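Local coordinates for prophage Lp1 protein 11 (Lactobacillus plantarum WCFS1, PDB 3B7H) that probably binds DNA as a phage-encoded transcriptional regulator, through a helix-turn-helix domain of the Cro/C1 type, at residues T22-A27 / L32-V37; E10-L15 / N38-G43. All blocks are in the same frame, centred on the assembly; numbering follows the deposited sequence.

Contact 1: residues T22-A27 / L32-V37; sequences TINRVA and LNQSTV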
ATOM      1  N   THR A  22     -13.453  16.533  -4.222  1.00 30.56           N
ATOM      2  CA  THR A  22     -14.374  15.419  -4.151  1.00 30.35           C
ATOM      3  C   THR A  22     -13.630  14.195  -4.681  1.00 29.85           C
ATOM      4  O   THR A  22     -12.643  14.336  -5.400  1.00 29.12           O
ATOM      5  CB  THR A  22     -15.658  15.687  -4.978  1.00 29.76           C
ATOM      6  OG1 THR A  22     -15.319  15.956  -6.346  1.00 29.04           O
ATOM      7  CG2 THR A  22     -16.439  16.863  -4.412  1.00 28.55           C
ATOM      8  N   ILE A  23     -14.086  13.003  -4.314  1.00 29.52           N
ATOM      9  CA  ILE A  23     -13.461  11.790  -4.806  1.00 30.36           C
ATOM     10  C   ILE A  23     -13.488  11.737  -6.332  1.00 30.85           C
ATOM     11  O   ILE A  23     -12.539  11.285  -6.957  1.00 30.59           O
ATOM     12  CB  ILE A  23     -14.072  10.506  -4.163  1.00 30.39           C
ATOM     13  CG1 ILE A  23     -13.288   9.257  -4.615  1.00 30.42           C
ATOM     14  CG2 ILE A  23     -15.567  10.354  -4.474  1.00 29.65           C
ATOM     15  CD1 ILE A  23     -11.888   9.134  -4.017  1.00 29.98           C
ATOM     16  N   ASN A  24     -14.558  12.234  -6.934  1.00 31.49           N
ATOM     17  CA  ASN A  24     -14.690  12.249  -8.381  1.00 31.86           C
ATOM     18  C   ASN A  24     -13.688  13.187  -9.034  1.00 32.11           C
ATOM     19  O   ASN A  24     -13.112  12.876 -10.072  1.00 31.37           O
ATOM     20  CB  ASN A  24     -16.121  12.668  -8.742  1.00 32.44           C
ATOM     21  CG  ASN A  24     -16.387  12.673 -10.226  1.00 31.93           C
ATOM     22  OD1 ASN A  24     -16.527  13.738 -10.847  1.00 33.78           O
ATOM     23  ND2 ASN A  24     -16.500  11.488 -10.798  1.00 30.97           N
ATOM     24  N   ARG A  25     -13.489  14.347  -8.431  1.00 33.06           N
ATOM     25  CA  ARG A  25     -12.501  15.291  -8.920  1.00 33.61           C
ATOM     26  C   ARG A  25     -11.067  14.718  -8.840  1.00 33.94           C
ATOM     27  O   ARG A  25     -10.272  14.853  -9.771  1.00 32.63           O
ATOM     28  CB  ARG A  25     -12.606  16.582  -8.118  1.00 34.28           C
ATOM     29  CG  ARG A  25     -11.698  17.700  -8.575  1.00 35.31           C
ATOM     30  CD  ARG A  25     -11.711  17.893 -10.093  1.00 40.39           C
ATOM     31  NE  ARG A  25     -10.901  19.052 -10.492  1.00 41.84           N
ATOM     32  CZ  ARG A  25     -10.522  19.328 -11.746  1.00 44.63           C
ATOM     33  NH1 ARG A  25     -10.870  18.531 -12.765  1.00 45.64           N
ATOM     34  NH2 ARG A  25      -9.786  20.411 -11.986  1.00 44.84           N
ATOM     35  N   VAL A  26     -10.764  14.067  -7.718  1.00 34.35           N
ATOM     36  CA  VAL A  26      -9.468  13.437  -7.508  1.00 34.93           C
ATOM     37  C   VAL A  26      -9.311  12.330  -8.532  1.00 35.70           C
ATOM     38  O   VAL A  26      -8.291  12.219  -9.167  1.00 35.07           O
ATOM     39  CB  VAL A  26      -9.346  12.902  -6.080  1.00 34.40           C
ATOM     40  CG1 VAL A  26      -8.133  12.004  -5.924  1.00 34.86           C
ATOM     41  CG2 VAL A  26      -9.276  14.063  -5.109  1.00 32.91           C
ATOM     42  N   ALA A  27     -10.346  11.526  -8.707  1.00 37.00           N
ATOM     43  CA  ALA A  27     -10.326  10.479  -9.710  1.00 38.29           C
ATOM     44  C   ALA A  27     -10.031  11.051 -11.110  1.00 39.17           C
ATOM     45  O   ALA A  27      -9.193  10.544 -11.846  1.00 38.69           O
ATOM     46  CB  ALA A  27     -11.632   9.705  -9.697  1.00 38.11           C
ATOM     47  N   LEU A  32      -7.871   7.991 -12.591  1.00 46.41           N
ATOM     48  CA  LEU A  32      -8.496   6.673 -12.490  1.00 46.86           C
ATOM     49  C   LEU A  32      -9.942   6.735 -12.944  1.00 47.10           C
ATOM     50  O   LEU A  32     -10.586   7.797 -12.977  1.00 46.77           O
ATOM     51  CB  LEU A  32      -8.335   5.982 -11.132  1.00 47.61           C
ATOM     52  CG  LEU A  32      -8.307   6.735  -9.805  1.00 48.69           C
ATOM     53  CD1 LEU A  32      -7.012   7.486  -9.572  1.00 47.16           C
ATOM     54  CD2 LEU A  32      -9.510   7.650  -9.774  1.00 51.15           C
ATOM     55  N   ASN A  33     -10.449   5.588 -13.343  1.00 47.25           N
ATOM     56  CA  ASN A  33     -11.799   5.558 -13.854  1.00 47.15           C
ATOM     57  C   ASN A  33     -12.712   5.147 -12.728  1.00 46.84           C
ATOM     58  O   ASN A  33     -12.251   4.632 -11.686  1.00 46.56           O
ATOM     59  CB  ASN A  33     -11.936   4.668 -15.103  1.00 47.78           C
ATOM     60  CG  ASN A  33     -11.661   3.206 -14.822  1.00 49.29           C
ATOM     61  OD1 ASN A  33     -11.390   2.826 -13.680  1.00 51.93           O
ATOM     62  ND2 ASN A  33     -11.736   2.374 -15.858  1.00 51.47           N
ATOM     63  N   GLN A  34     -14.002   5.393 -12.968  1.00 46.16           N
ATOM     64  CA  GLN A  34     -15.066   5.233 -11.982  1.00 45.21           C
ATOM     65  C   GLN A  34     -15.077   3.827 -11.390  1.00 44.06           C
ATOM     66  O   GLN A  34     -15.323   3.631 -10.201  1.00 43.40           O
ATOM     67  CB  GLN A  34     -16.417   5.543 -12.654  1.00 46.01           C
ATOM     68  CG  GLN A  34     -17.567   5.892 -11.714  1.00 47.38           C
ATOM     69  CD  GLN A  34     -17.239   7.077 -10.809  1.00 49.86           C
ATOM     70  OE1 GLN A  34     -16.663   8.081 -11.258  1.00 50.59           O
ATOM     71  NE2 GLN A  34     -17.588   6.955  -9.522  1.00 51.39           N
ATOM     72  N   SER A  35     -14.804   2.843 -12.237  1.00 42.75           N
ATOM     73  CA  SER A  35     -14.716   1.464 -11.781  1.00 41.70           C
ATOM     74  C   SER A  35     -13.670   1.302 -10.657  1.00 39.83           C
ATOM     75  O   SER A  35     -13.943   0.640  -9.653  1.00 38.15           O
ATOM     76  CB  SER A  35     -14.444   0.527 -12.983  1.00 41.76           C
ATOM     77  OG  SER A  35     -13.154   0.735 -13.532  1.00 42.36           O
ATOM     78  N   THR A  36     -12.512   1.946 -10.814  1.00 38.74           N
ATOM     79  CA  THR A  36     -11.448   1.863  -9.820  1.00 38.87           C
ATOM     80  C   THR A  36     -11.847   2.605  -8.541  1.00 38.56           C
ATOM     81  O   THR A  36     -11.619   2.119  -7.428  1.00 37.83           O
ATOM     82  CB  THR A  36     -10.112   2.459 -10.330  1.00 39.07           C
ATOM     83  OG1 THR A  36      -9.692   1.814 -11.550  1.00 37.15           O
ATOM     84  CG2 THR A  36      -9.031   2.289  -9.254  1.00 38.62           C
ATOM     85  N   VAL A  37     -12.439   3.787  -8.725  1.00 38.75           N
ATOM     86  CA  VAL A  37     -12.999   4.594  -7.632  1.00 38.75           C
ATOM     87  C   VAL A  37     -14.059   3.783  -6.859  1.00 38.64           C
ATOM     88  O   VAL A  37     -13.988   3.635  -5.654  1.00 38.81           O
ATOM     89  CB  VAL A  37     -13.664   5.897  -8.207  1.00 38.82           C
ATOM     90  CG1 VAL A  37     -14.594   6.558  -7.181  1.00 39.52           C
ATOM     91  CG2 VAL A  37     -12.623   6.867  -8.707  1.00 38.33           C
TER
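Ala27 and Leu32 bring the two backbones closest, with CA atoms 5.1 Å apart, and a weak hydrogen bond runs from Leu32 N to Ala27 O at 3.0 Å, bent to 129° at the hydrogen. It ties the segment leading into helix 34-41 back to a carbonyl in the second half of helix 23-30. These two helices form the helix-turn-helix motif; in this family the second of them is the recognition helix that usually enters the major groove of DNA. The Ala27 methyl lies against the Leu32 side chain and the CG2 branch of Val37, modelled too close for the spacing to be trusted. One turn earlier, Ile23 and Val37 slide past each other in opposite directions, CG1 of Ile23 lying 3.9 Å from CG1 of Val37. This branch of Val37 stands opposite the backbone N (chi1 164°). Nearer the surface the amides of Asn24 and Gln34 meet, ND2 of Asn24 3.4 Å from OE1 of Gln34, with their planes 34° apart; the other end of the Gln34 amide, NE2, is hydrogen-bonded to Asn38 OD1. Both helices start with a side-chain cap. Thr22 OG1 accepts from Arg25 N, and Asn33 OD1 takes three donors: Thr36 N, Thr36 OG1 and, from well above the carbonyl plane, Ser35 OG at 2.7 Å. Beyond the pair, Ile23 and Val26 rest on Ile16 of helix 4-18, while Val26 packs on Val56 and Thr36 on Thr52 of helix 50-60.

Contact 2: residues E10-L15 / N38-G43; sequences EHLMEL and NAMFEG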
ATOM      1  N   GLU A  10     -11.407   5.286   3.779  1.00 22.64           N
ATOM      2  CA  GLU A  10     -11.912   6.260   4.731  1.00 23.35           C
ATOM      3  C   GLU A  10     -10.885   7.356   4.994  1.00 22.40           C
ATOM      4  O   GLU A  10     -11.241   8.533   5.102  1.00 22.74           O
ATOM      5  CB  GLU A  10     -12.346   5.605   6.042  1.00 23.62           C
ATOM      6  CG  GLU A  10     -13.660   4.892   5.866  1.00 27.38           C
ATOM      7  CD  GLU A  10     -14.121   4.049   7.070  1.00 28.56           C
ATOM      8  OE1 GLU A  10     -13.593   4.248   8.195  1.00 35.26           O
ATOM      9  OE2 GLU A  10     -15.038   3.191   6.847  1.00 37.06           O
ATOM     10  N   HIS A  11      -9.613   6.992   5.078  1.00 22.12           N
ATOM     11  CA  HIS A  11      -8.575   7.998   5.310  1.00 21.90           C
ATOM     12  C   HIS A  11      -8.468   8.927   4.112  1.00 22.29           C
ATOM     13  O   HIS A  11      -8.361  10.155   4.242  1.00 22.17           O
ATOM     14  CB  HIS A  11      -7.212   7.328   5.554  1.00 22.25           C
ATOM     15  CG  HIS A  11      -6.156   8.284   5.979  1.00 21.02           C
ATOM     16  ND1 HIS A  11      -6.277   9.058   7.109  1.00 20.59           N
ATOM     17  CD2 HIS A  11      -4.979   8.623   5.413  1.00 20.74           C
ATOM     18  CE1 HIS A  11      -5.208   9.820   7.231  1.00 20.96           C
ATOM     19  NE2 HIS A  11      -4.401   9.567   6.217  1.00 21.45           N
ATOM     20  N   LEU A  12      -8.473   8.314   2.948  1.00 23.41           N
ATOM     21  CA  LEU A  12      -8.419   9.037   1.710  1.00 24.87           C
ATOM     22  C   LEU A  12      -9.575  10.031   1.605  1.00 25.44           C
ATOM     23  O   LEU A  12      -9.356  11.191   1.284  1.00 26.16           O
ATOM     24  CB  LEU A  12      -8.401   8.067   0.544  1.00 24.97           C
ATOM     25  CG  LEU A  12      -8.574   8.777  -0.789  1.00 25.62           C
ATOM     26  CD1 LEU A  12      -7.444   9.781  -1.015  1.00 27.43           C
ATOM     27  CD2 LEU A  12      -8.612   7.740  -1.859  1.00 27.84           C
ATOM     28  N   MET A  13     -10.788   9.610   1.933  1.00 25.77           N
ATOM     29  CA  MET A  13     -11.921  10.513   1.916  1.00 26.28           C
ATOM     30  C   MET A  13     -11.752  11.653   2.917  1.00 26.79           C
ATOM     31  O   MET A  13     -12.095  12.776   2.612  1.00 26.82           O
ATOM     32  CB  MET A  13     -13.226   9.733   2.180  1.00 26.78           C
ATOM     33  CG  MET A  13     -14.509  10.556   2.063  1.00 26.57           C
ATOM     34  SD  MET A  13     -14.734  11.383   0.476  1.00 26.31           S
ATOM     35  CE  MET A  13     -14.169  10.127  -0.584  1.00 27.01           C
ATOM     36  N   GLU A  14     -11.205  11.392   4.093  1.00 27.02           N
ATOM     37  CA  GLU A  14     -10.907  12.475   5.018  1.00 28.53           C
ATOM     38  C   GLU A  14      -9.951  13.499   4.436  1.00 27.23           C
ATOM     39  O   GLU A  14     -10.161  14.684   4.594  1.00 27.05           O
ATOM     40  CB  GLU A  14     -10.248  11.975   6.275  1.00 29.21           C
ATOM     41  CG  GLU A  14     -11.072  11.122   7.212  1.00 34.24           C
ATOM     42  CD  GLU A  14     -10.231  10.643   8.432  1.00 35.76           C
ATOM     43  OE1 GLU A  14      -8.998  10.976   8.464  1.00 45.52           O
ATOM     44  OE2 GLU A  14     -10.810   9.977   9.359  1.00 43.34           O
ATOM     45  N   LEU A  15      -8.872  13.038   3.821  1.00 26.51           N
ATOM     46  CA  LEU A  15      -7.896  13.937   3.214  1.00 27.19           C
ATOM     47  C   LEU A  15      -8.433  14.724   2.021  1.00 27.82           C
ATOM     48  O   LEU A  15      -8.119  15.904   1.871  1.00 27.90           O
ATOM     49  CB  LEU A  15      -6.640  13.189   2.773  1.00 26.13           C
ATOM     50  CG  LEU A  15      -5.768  12.510   3.824  1.00 24.75           C
ATOM     51  CD1 LEU A  15      -4.611  11.795   3.137  1.00 22.94           C
ATOM     52  CD2 LEU A  15      -5.269  13.493   4.867  1.00 25.24           C
ATOM     53  N   ASN A  38     -15.032   3.237  -7.577  1.00 38.77           N
ATOM     54  CA  ASN A  38     -16.074   2.435  -6.951  1.00 39.09           C
ATOM     55  C   ASN A  38     -15.496   1.259  -6.146  1.00 38.64           C
ATOM     56  O   ASN A  38     -15.945   0.989  -5.032  1.00 36.30           O
ATOM     57  CB  ASN A  38     -17.099   1.951  -8.014  1.00 39.45           C
ATOM     58  CG  ASN A  38     -17.971   3.102  -8.586  1.00 40.02           C
ATOM     59  OD1 ASN A  38     -18.141   4.149  -7.945  1.00 40.91           O
ATOM     60  ND2 ASN A  38     -18.515   2.902  -9.798  1.00 38.90           N
ATOM     61  N   ALA A  39     -14.493   0.585  -6.720  1.00 39.44           N
ATOM     62  CA  ALA A  39     -13.845  -0.586  -6.085  1.00 40.40           C
ATOM     63  C   ALA A  39     -13.201  -0.233  -4.738  1.00 40.69           C
ATOM     64  O   ALA A  39     -13.398  -0.910  -3.719  1.00 39.92           O
ATOM     65  CB  ALA A  39     -12.818  -1.193  -7.021  1.00 40.03           C
ATOM     66  N   MET A  40     -12.450   0.864  -4.745  1.00 42.38           N
ATOM     67  CA  MET A  40     -11.845   1.426  -3.526  1.00 42.65           C
ATOM     68  C   MET A  40     -12.794   1.397  -2.332  1.00 42.32           C
ATOM     69  O   MET A  40     -12.394   0.966  -1.250  1.00 43.18           O
ATOM     70  CB  MET A  40     -11.392   2.865  -3.812  1.00 43.08           C
ATOM     71  CG  MET A  40     -10.883   3.658  -2.618  1.00 43.97           C
ATOM     72  SD  MET A  40      -9.705   4.939  -3.172  1.00 48.08           S
ATOM     73  CE  MET A  40     -10.763   6.058  -4.076  1.00 44.99           C
ATOM     74  N   PHE A  41     -14.040   1.846  -2.543  1.00 41.32           N
ATOM     75  CA  PHE A  41     -15.063   1.968  -1.483  1.00 41.01           C
ATOM     76  C   PHE A  41     -16.059   0.780  -1.433  1.00 41.36           C
ATOM     77  O   PHE A  41     -16.986   0.776  -0.600  1.00 40.29           O
ATOM     78  CB  PHE A  41     -15.848   3.296  -1.637  1.00 39.71           C
ATOM     79  CG  PHE A  41     -15.012   4.527  -1.420  1.00 38.56           C
ATOM     80  CD1 PHE A  41     -14.931   5.120  -0.165  1.00 37.05           C
ATOM     81  CD2 PHE A  41     -14.297   5.092  -2.474  1.00 38.09           C
ATOM     82  CE1 PHE A  41     -14.148   6.240   0.035  1.00 36.59           C
ATOM     83  CE2 PHE A  41     -13.495   6.217  -2.276  1.00 37.93           C
ATOM     84  CZ  PHE A  41     -13.421   6.786  -1.018  1.00 37.06           C
ATOM     85  N   GLU A  42     -15.877  -0.210  -2.325  1.00 41.91           N
ATOM     86  CA  GLU A  42     -16.566  -1.512  -2.204  1.00 41.89           C
ATOM     87  C   GLU A  42     -15.806  -2.290  -1.160  1.00 41.34           C
ATOM     88  O   GLU A  42     -14.621  -2.593  -1.345  1.00 40.91           O
ATOM     89  CB  GLU A  42     -16.575  -2.321  -3.517  1.00 42.58           C
ATOM     90  CG  GLU A  42     -17.597  -1.880  -4.574  1.00 45.65           C
ATOM     91  CD  GLU A  42     -19.056  -2.061  -4.127  1.00 48.51           C
ATOM     92  OE1 GLU A  42     -19.433  -3.214  -3.824  1.00 49.97           O
ATOM     93  OE2 GLU A  42     -19.817  -1.054  -4.072  1.00 51.59           O
ATOM     94  N   GLY A  43     -16.486  -2.593  -0.063  1.00 40.67           N
ATOM     95  CA  GLY A  43     -15.904  -3.342   1.016  1.00 40.62           C
ATOM     96  C   GLY A  43     -15.364  -4.701   0.604  1.00 40.51           C
ATOM     97  O   GLY A  43     -14.328  -5.124   1.122  1.00 41.19           O
TER
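Leu12 meets Met40 in the buried half of this contact, where helix 4-18 faces the C-terminal end of helix 34-41. Its CD2 methyl lies 3.3 Å from SD of Met40 and 3.5 Å from the CE methyl beyond it, the two side chains crossing at about a right angle. The extended first two torsions of Met40 carry SD to Leu12, and the bend at chi3 (68°) then turns the CE methyl toward the same CD2. Met13, the next residue, works nearer the surface. Its chain folds at chi2 and chi3 and delivers CE to the far end of the Phe41 ring, 3.5 Å from CZ of Phe41 and 3.9 Å from CE1 of the same ring, in an oblique approach. No hydrogen bond crosses between the segments; the join is apolar, made by two adjacent residues on each side, Leu12 with Met40 and Met13 with Phe41. It holds the putative recognition helix against the first helix of the Cro/C1-type domain. Around it, Leu12 also packs on Val56 and Leu60 of helix 50-60, Ser9 of helix 4-18 touches both Met40 and Phe41, and Ile23 of helix 23-30 is shared by Met13, Met40 and Phe41.

Overall arrangement
From the N terminus, helix 4-18 supplies the first half of contact 2 and leads on to helix 23-30. Contact 1 then closes a short chain loop, with four residues between its segments that include the end of helix 23-30. The chain continues along helix 34-41 to its C-terminal end, where contact 2 closes a longer loop of 22 residues back to 10-15; contact 1 is nested inside it. The centres are about 10 Å apart, yet the contacts touch: CB of Ile23 packs 3.6 Å from CE of Met13. Within one helical DNA-binding domain, the start of helix 34-41 thus packs on helix 23-30 and its end on helix 4-18, with Ile23 joining the two contacts.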